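Side-chain contacts in GTPase-activating protein BEM3 (Saccharomyces cerevisiae S288C, PDB 6FSF), which acts as a GTPase-activating protein for CDC42 and, less efficiently, RHO1, the fragment here comprising its tandem PX and PH domains: residues T95-N98 against I99-Y103; T182-L185 against R186-S189; T229-E232 against R233-L237. All coordinates share one frame; numbering follows the deposited sequence.

From the N terminus, the three contacts follow one another in series, none nesting in or crossing another, and each is local to one continuous piece of chain. Contact 1 lies within helix 90-107 of the PX domain and closes no loop beyond successive helical turns. Contact 2 closes the turn between strands 179-184 and 188-193, the two outermost strands of the PH sheet. Contact 3 starts helix 230-240 of the same PH domain, its centre about 19 Å from that of contact 2. Contacts 1 and 3 touch across the two domains, where Lys97 NZ packs 3.5 Å from Thr229 CG2, whereas contacts 1 and 2 stay about 23 Å apart at their nearest atoms.

Contact 1: T95-N98 against I99-Y103; sequences TRKN and ILNQY
Thr95 and Ile99 run side by side one turn apart in helix 90-107 of the PX domain, and their methyls meet, Thr95 CG2 lying 4.0 Å from Ile99 CD1. The threonine presents that methyl while OG1 turns back to the carbonyl of Thr91. The Thr95 carbonyl accepts from Ile99 N at 3.1 Å.

Arg96 sends its guanidinium off the helix to Leu84 O and Thr26 OG1, and it is the Arg96 carbonyl that meets Leu100: Leu100 CG rests 3.3 Å from Arg96 O, which also accepts from Leu100 N. The leucine itself packs on Val23 and Thr26 of strand 19-29.

Lys97 lies alongside Asn101 and bends at its last torsion (chi4 -58°), which leaves NZ 3.9 Å from Asn101 ND2. Both are nitrogens, and the approach is mere proximity; the amide oxygen OD1 is engaged by Val23 N.

Asn98 O is gripped twice, by Gln102 N at 3.0 Å and by a water 3.3 Å away. That water also donates to Gln102 OE1 at 2.6 Å. In the glutamine, chi1 (-67°) sets CG beside its own backbone N, 3.4 Å from Asn98 O. Backbone i to i+4 bonds therefore carry the cohesion of this turn, and its side-chain polar groups mostly serve other partners: on the strand-facing side, Arg96 and Asn101 spend theirs on tying the helix to strand 19-29 and, through Leu84 O, to a loop.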
loop_
_atom_site.group_PDB
_atom_site.type_symbol
_atom_site.label_atom_id
_atom_site.label_comp_id
_atom_site.label_asym_id
_atom_site.label_seq_id
_atom_site.Cartn_x
_atom_site.Cartn_y
_atom_site.Cartn_z
ATOM N N THR A 95 -9.605 1.239 -1.115
ATOM C CA THR A 95 -10.219 2.295 -0.316
ATOM C C THR A 95 -9.351 2.663 0.882
ATOM O O THR A 95 -9.084 3.846 1.125
ATOM C CB THR A 95 -11.615 1.865 0.137
ATOM O OG1 THR A 95 -12.432 1.602 -1.011
ATOM C CG2 THR A 95 -12.264 2.959 0.959
ATOM N N ARG A 96 -8.891 1.659 1.638
ATOM C CA ARG A 96 -8.160 1.932 2.873
ATOM C C ARG A 96 -6.842 2.648 2.605
ATOM O O ARG A 96 -6.337 3.363 3.480
ATOM C CB ARG A 96 -7.919 0.630 3.638
ATOM C CG ARG A 96 -6.904 -0.313 2.999
ATOM C CD ARG A 96 -7.018 -1.714 3.588
ATOM N NE ARG A 96 -5.870 -2.556 3.270
ATOM C CZ ARG A 96 -5.793 -3.852 3.556
ATOM N NH1 ARG A 96 -6.804 -4.460 4.161
ATOM N NH2 ARG A 96 -4.707 -4.543 3.231
ATOM N N LYS A 97 -6.275 2.476 1.409
ATOM C CA LYS A 97 -5.059 3.200 1.058
ATOM C C LYS A 97 -5.338 4.686 0.869
ATOM O O LYS A 97 -4.507 5.532 1.225
ATOM C CB LYS A 97 -4.448 2.591 -0.202
ATOM C CG LYS A 97 -3.162 3.242 -0.681
ATOM C CD LYS A 97 -2.609 2.474 -1.870
ATOM C CE LYS A 97 -1.518 3.248 -2.581
ATOM N NZ LYS A 97 -2.006 4.570 -3.059
ATOM N N ASN A 98 -6.506 5.027 0.318
ATOM C CA ASN A 98 -6.852 6.434 0.135
ATOM C C ASN A 98 -7.144 7.110 1.467
ATOM O O ASN A 98 -6.768 8.270 1.678
ATOM C CB ASN A 98 -8.052 6.566 -0.804
ATOM C CG ASN A 98 -7.773 6.018 -2.187
ATOM O OD1 ASN A 98 -6.629 5.993 -2.639
ATOM N ND2 ASN A 98 -8.823 5.583 -2.874
ATOM N N ILE A 99 -7.821 6.406 2.376
ATOM C CA ILE A 99 -8.109 6.978 3.688
ATOM C C ILE A 99 -6.816 7.211 4.458
ATOM O O ILE A 99 -6.652 8.236 5.133
ATOM C CB ILE A 99 -9.076 6.067 4.467
ATOM C CG1 ILE A 99 -10.355 5.830 3.663
ATOM C CG2 ILE A 99 -9.386 6.658 5.838
ATOM C CD1 ILE A 99 -11.356 4.951 4.357
ATOM N N LEU A 100 -5.880 6.262 4.377
ATOM C CA LEU A 100 -4.606 6.424 5.071
ATOM C C LEU A 100 -3.810 7.589 4.496
ATOM O O LEU A 100 -3.122 8.301 5.235
ATOM C CB LEU A 100 -3.802 5.127 5.001
ATOM C CG LEU A 100 -4.241 4.012 5.953
ATOM C CD1 LEU A 100 -3.608 2.691 5.555
ATOM C CD2 LEU A 100 -3.886 4.367 7.388
ATOM N N ASN A 101 -3.889 7.797 3.179
ATOM C CA ASN A 101 -3.245 8.958 2.571
ATOM C C ASN A 101 -3.821 10.256 3.126
ATOM O O ASN A 101 -3.077 11.170 3.501
ATOM C CB ASN A 101 -3.395 8.906 1.051
ATOM C CG ASN A 101 -2.116 8.493 0.355
ATOM O OD1 ASN A 101 -1.024 8.902 0.748
ATOM N ND2 ASN A 101 -2.244 7.676 -0.683
ATOM N N GLN A 102 -5.152 10.352 3.183
ATOM C CA GLN A 102 -5.792 11.523 3.776
ATOM C C GLN A 102 -5.413 11.674 5.242
ATOM O O GLN A 102 -5.221 12.794 5.730
ATOM C CB GLN A 102 -7.310 11.416 3.636
ATOM C CG GLN A 102 -7.797 11.488 2.210
ATOM C CD GLN A 102 -7.306 12.732 1.506
ATOM O OE1 GLN A 102 -6.490 12.657 0.588
ATOM N NE2 GLN A 102 -7.799 13.887 1.935
ATOM N N TYR A 103 -5.310 10.555 5.959
ATOM C CA TYR A 103 -5.019 10.593 7.387
ATOM C C TYR A 103 -3.651 11.205 7.657
ATOM O O TYR A 103 -3.520 12.157 8.437
ATOM C CB TYR A 103 -5.105 9.179 7.964
ATOM C CG TYR A 103 -4.719 9.066 9.422
ATOM C CD1 TYR A 103 -5.657 9.275 10.424
ATOM C CD2 TYR A 103 -3.425 8.727 9.797
ATOM C CE1 TYR A 103 -5.314 9.162 11.759
ATOM C CE2 TYR A 103 -3.072 8.612 11.129
ATOM C CZ TYR A 103 -4.022 8.830 12.105
ATOM O OH TYR A 103 -3.678 8.715 13.432
HETATM O O HOH W 1 -6.122 10.451 -0.710
#

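Contact 2: T182-L185 against R186-S189; sequences TIKL and RQSS
Ser188 reaches back across the turn to Lys184, its OG donating to Lys184 O at 2.9 Å. The donor sits in the carbonyl plane on a lone pair, with a C=O...OG angle of 130°. The serine hydroxyl can do this because chi1 (54°) sets OG between the backbone N and the carbonyl carbon. From there OG also comes within 3.1 Å of Leu185 O, and CB passes 3.4 Å from Lys184 O. The backbone adds a second link, weak at 3.3 Å, from Ser188 N to Leu185 O. Main-chain oxygens of two successive residues thus face the same serine, one engaged by its side chain and the other by its amide.

On the outer surface, Lys184 and Gln187 lie side by side and point the same way. Their meeting is aliphatic: Lys184 CD is 3.9 Å from Gln187 CG, and Lys184 CB is 4.0 Å from that same carbon. Arg186 extends from the turn with its guanidinium well separated from the lysine amine, Lys184 NZ and Arg186 NH1 standing 6.0 Å apart, so any repulsion between the two like charges is probably mild.

Farther out, strands 170-174 and 206-211, with residues next to their ends, hold both sides of the turn. Ile183 and Leu185 make backbone bonds with Leu171 and Asp169, Gln187 and Ser189 with His212 and Thr210, and Lys184 N donates to Glu211 OE2. Leu185 to Ser188 form a type I beta turn, closed by the weak backbone bond, that joins strand 179-184 to strand 188-193, the step at which a PH domain passes from its first four strands to its last three.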
loop_
_atom_site.group_PDB
_atom_site.type_symbol
_atom_site.label_atom_id
_atom_site.label_comp_id
_atom_site.label_asym_id
_atom_site.label_seq_id
_atom_site.Cartn_x
_atom_site.Cartn_y
_atom_site.Cartn_z
ATOM N N THR A 182 3.507 -19.294 -12.814
ATOM C CA THR A 182 4.385 -18.833 -13.885
ATOM C C THR A 182 3.574 -18.790 -15.173
ATOM O O THR A 182 2.908 -19.771 -15.516
ATOM C CB THR A 182 5.611 -19.750 -14.035
ATOM O OG1 THR A 182 6.194 -19.986 -12.745
ATOM C CG2 THR A 182 6.665 -19.116 -14.928
ATOM N N ILE A 183 3.628 -17.661 -15.883
ATOM C CA ILE A 183 2.680 -17.371 -16.953
ATOM C C ILE A 183 3.403 -16.920 -18.216
ATOM O O ILE A 183 4.302 -16.075 -18.167
ATOM C CB ILE A 183 1.649 -16.315 -16.503
ATOM C CG1 ILE A 183 0.629 -16.982 -15.597
ATOM C CG2 ILE A 183 0.943 -15.695 -17.695
ATOM C CD1 ILE A 183 0.169 -18.332 -16.150
ATOM N N LYS A 184 2.994 -17.485 -19.350
ATOM C CA LYS A 184 3.459 -17.054 -20.663
ATOM C C LYS A 184 2.497 -16.011 -21.217
ATOM O O LYS A 184 1.291 -16.261 -21.306
ATOM C CB LYS A 184 3.552 -18.243 -21.618
ATOM C CG LYS A 184 4.860 -19.006 -21.577
ATOM C CD LYS A 184 4.735 -20.273 -22.409
ATOM C CE LYS A 184 6.010 -20.585 -23.172
ATOM N NZ LYS A 184 5.814 -21.788 -24.029
ATOM N N LEU A 185 3.028 -14.845 -21.594
ATOM C CA LEU A 185 2.181 -13.813 -22.183
ATOM C C LEU A 185 1.874 -14.092 -23.648
ATOM O O LEU A 185 0.829 -13.662 -24.149
ATOM C CB LEU A 185 2.832 -12.438 -22.046
ATOM C CG LEU A 185 2.479 -11.608 -20.808
ATOM C CD1 LEU A 185 3.141 -12.177 -19.561
ATOM C CD2 LEU A 185 2.865 -10.151 -21.012
ATOM N N ARG A 186 2.763 -14.798 -24.348
ATOM C CA ARG A 186 2.531 -15.076 -25.762
ATOM C C ARG A 186 1.389 -16.065 -25.963
ATOM O O ARG A 186 0.722 -16.037 -27.003
ATOM C CB ARG A 186 3.808 -15.602 -26.411
ATOM C CG ARG A 186 4.985 -14.650 -26.310
ATOM C CD ARG A 186 6.229 -15.261 -26.924
ATOM N NE ARG A 186 7.447 -14.658 -26.393
ATOM C CZ ARG A 186 8.031 -15.035 -25.260
ATOM N NH1 ARG A 186 7.506 -16.016 -24.536
ATOM N NH2 ARG A 186 9.139 -14.433 -24.849
ATOM N N GLN A 187 1.152 -16.945 -24.989
ATOM C CA GLN A 187 0.058 -17.905 -25.090
ATOM C C GLN A 187 -1.274 -17.334 -24.617
ATOM O O GLN A 187 -2.324 -17.923 -24.901
ATOM C CB GLN A 187 0.377 -19.163 -24.277
ATOM C CG GLN A 187 1.630 -19.919 -24.707
ATOM C CD GLN A 187 1.406 -20.764 -25.948
ATOM O OE1 GLN A 187 0.956 -20.266 -26.983
ATOM N NE2 GLN A 187 1.715 -22.054 -25.849
ATOM N N SER A 188 -1.259 -16.197 -23.930
ATOM C CA SER A 188 -2.412 -15.732 -23.175
ATOM C C SER A 188 -3.068 -14.522 -23.832
ATOM O O SER A 188 -2.528 -13.899 -24.748
ATOM C CB SER A 188 -2.010 -15.393 -21.734
ATOM O OG SER A 188 -0.932 -14.483 -21.715
ATOM N N SER A 189 -4.263 -14.208 -23.338
ATOM C CA SER A 189 -5.015 -13.025 -23.727
ATOM C C SER A 189 -5.344 -12.216 -22.480
ATOM O O SER A 189 -5.432 -12.761 -21.374
ATOM C CB SER A 189 -6.304 -13.405 -24.470
ATOM O OG SER A 189 -7.147 -14.205 -23.658
#

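Contact 3: T229-E232 against R233-L237; sequences TSKE and RELWL
Successive i to i+4 backbone bonds start helix 230-240, from Arg233 N to Thr229 O (weak, 3.4 Å) through Glu234 N to Ser230 O and Leu235 N to Lys231 O, to Trp236 N and Glu232 O at 2.9 Å. This is the C-terminal helix of the PH fold, and Thr229 is its N-cap: Thr229 OG1 accepts from Glu232 N at 3.0 Å, with an N-H...O angle of 154°, satisfying an amide of the first turn that has no preceding helical carbonyl.

Glu232 is the side chain on which the contact turns. Its chain bends at chi2 (-72°), bringing the carboxylate back over the next turn between Leu235 and Trp236. OE2 lies 3.7 Å from Leu235 CD1, and OE1 stands 3.2 Å from Trp236 NE1. Carboxylate and indole planes are 82° apart, almost perpendicular, so the two groups do not stack. The carboxylate has a further partner in Lys141, whose amine forms a salt bridge with OE2 and also a cation-pi contact with the Trp236 ring; glutamate, lysine and tryptophan thus make one cluster. With an alanine in place of Glu232, the Lys141 ammonium is likely to lose its carboxylate mate and a gap to open beside the indole.

Arg233 leaves the helix in a different direction, its NH1 hydrogen-bonded to the carbonyl oxygens of Gly206 and Ile193, which ties the first turn to strands 206-211 and 188-193. Leu235 instead lies against its own helix, CG 3.4 Å from Lys231 O. The Glu232 carbonyl meets the indole at its edge, in the ring plane, with Trp236 CD1 3.2 Å from Glu232 O.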
loop_
_atom_site.group_PDB
_atom_site.type_symbol
_atom_site.label_atom_id
_atom_site.label_comp_id
_atom_site.label_asym_id
_atom_site.label_seq_id
_atom_site.Cartn_x
_atom_site.Cartn_y
_atom_site.Cartn_z
ATOM N N THR A 229 -3.999 0.297 -6.996
ATOM C CA THR A 229 -4.511 1.552 -7.524
ATOM C C THR A 229 -4.881 1.374 -8.990
ATOM O O THR A 229 -4.444 0.430 -9.654
ATOM C CB THR A 229 -3.489 2.692 -7.388
ATOM O OG1 THR A 229 -2.343 2.409 -8.202
ATOM C CG2 THR A 229 -3.049 2.851 -5.939
ATOM N N SER A 230 -5.703 2.299 -9.489
ATOM C CA SER A 230 -6.051 2.280 -10.904
ATOM C C SER A 230 -4.867 2.686 -11.773
ATOM O O SER A 230 -4.757 2.237 -12.920
ATOM C CB SER A 230 -7.249 3.191 -11.168
ATOM O OG SER A 230 -6.930 4.544 -10.895
ATOM N N LYS A 231 -3.973 3.529 -11.246
ATOM C CA LYS A 231 -2.766 3.874 -11.988
ATOM C C LYS A 231 -1.871 2.656 -12.166
ATOM O O LYS A 231 -1.278 2.461 -13.232
ATOM C CB LYS A 231 -2.002 4.992 -11.277
ATOM C CG LYS A 231 -0.696 5.364 -11.967
ATOM C CD LYS A 231 0.144 6.316 -11.136
ATOM C CE LYS A 231 1.414 6.697 -11.880
ATOM N NZ LYS A 231 2.243 7.673 -11.121
ATOM N N GLU A 232 -1.764 1.823 -11.128
ATOM C CA GLU A 232 -0.949 0.619 -11.230
ATOM C C GLU A 232 -1.495 -0.340 -12.278
ATOM O O GLU A 232 -0.722 -1.063 -12.917
ATOM C CB GLU A 232 -0.854 -0.068 -9.868
ATOM C CG GLU A 232 0.412 0.266 -9.099
ATOM C CD GLU A 232 1.641 -0.388 -9.699
ATOM O OE1 GLU A 232 1.747 -1.632 -9.626
ATOM O OE2 GLU A 232 2.493 0.337 -10.254
ATOM N N ARG A 233 -2.817 -0.364 -12.474
ATOM C CA ARG A 233 -3.371 -1.164 -13.562
ATOM C C ARG A 233 -2.948 -0.610 -14.915
ATOM O O ARG A 233 -2.613 -1.375 -15.825
ATOM C CB ARG A 233 -4.896 -1.234 -13.464
ATOM C CG ARG A 233 -5.533 -1.988 -14.629
ATOM C CD ARG A 233 -6.981 -2.371 -14.365
ATOM N NE ARG A 233 -7.867 -1.212 -14.322
ATOM C CZ ARG A 233 -9.194 -1.291 -14.294
ATOM N NH1 ARG A 233 -9.791 -2.476 -14.308
ATOM N NH2 ARG A 233 -9.925 -0.186 -14.254
ATOM N N GLU A 234 -2.948 0.718 -15.062
ATOM C CA GLU A 234 -2.448 1.328 -16.292
ATOM C C GLU A 234 -0.996 0.941 -16.540
ATOM O O GLU A 234 -0.629 0.541 -17.651
ATOM C CB GLU A 234 -2.585 2.850 -16.224
ATOM C CG GLU A 234 -3.999 3.382 -16.385
ATOM C CD GLU A 234 -4.038 4.899 -16.437
ATOM O OE1 GLU A 234 -3.161 5.496 -17.099
ATOM O OE2 GLU A 234 -4.938 5.496 -15.808
ATOM N N LEU A 235 -0.154 1.052 -15.510
ATOM C CA LEU A 235 1.265 0.754 -15.679
ATOM C C LEU A 235 1.487 -0.714 -16.022
ATOM O O LEU A 235 2.353 -1.042 -16.841
ATOM C CB LEU A 235 2.038 1.131 -14.414
ATOM C CG LEU A 235 2.023 2.602 -13.986
ATOM C CD1 LEU A 235 3.038 2.848 -12.877
ATOM C CD2 LEU A 235 2.285 3.515 -15.175
ATOM N N TRP A 236 0.711 -1.611 -15.409
ATOM C CA TRP A 236 0.904 -3.037 -15.653
ATOM C C TRP A 236 0.479 -3.425 -17.063
ATOM O O TRP A 236 1.143 -4.243 -17.712
ATOM C CB TRP A 236 0.138 -3.858 -14.616
ATOM C CG TRP A 236 0.975 -4.261 -13.443
ATOM C CD1 TRP A 236 1.008 -3.671 -12.212
ATOM C CD2 TRP A 236 1.912 -5.343 -13.393
ATOM N NE1 TRP A 236 1.903 -4.322 -11.399
ATOM C CE2 TRP A 236 2.472 -5.352 -12.100
ATOM C CE3 TRP A 236 2.329 -6.306 -14.317
ATOM C CZ2 TRP A 236 3.427 -6.288 -11.708
ATOM C CZ3 TRP A 236 3.277 -7.233 -13.926
ATOM C CH2 TRP A 236 3.816 -7.218 -12.633
ATOM N N LEU A 237 -0.622 -2.851 -17.554
ATOM C CA LEU A 237 -1.079 -3.173 -18.903
ATOM C C LEU A 237 -0.068 -2.726 -19.950
ATOM O O LEU A 237 0.137 -3.412 -20.958
ATOM C CB LEU A 237 -2.444 -2.536 -19.168
ATOM C CG LEU A 237 -3.610 -3.011 -18.295
ATOM C CD1 LEU A 237 -4.928 -2.442 -18.790
ATOM C CD2 LEU A 237 -3.664 -4.531 -18.229
#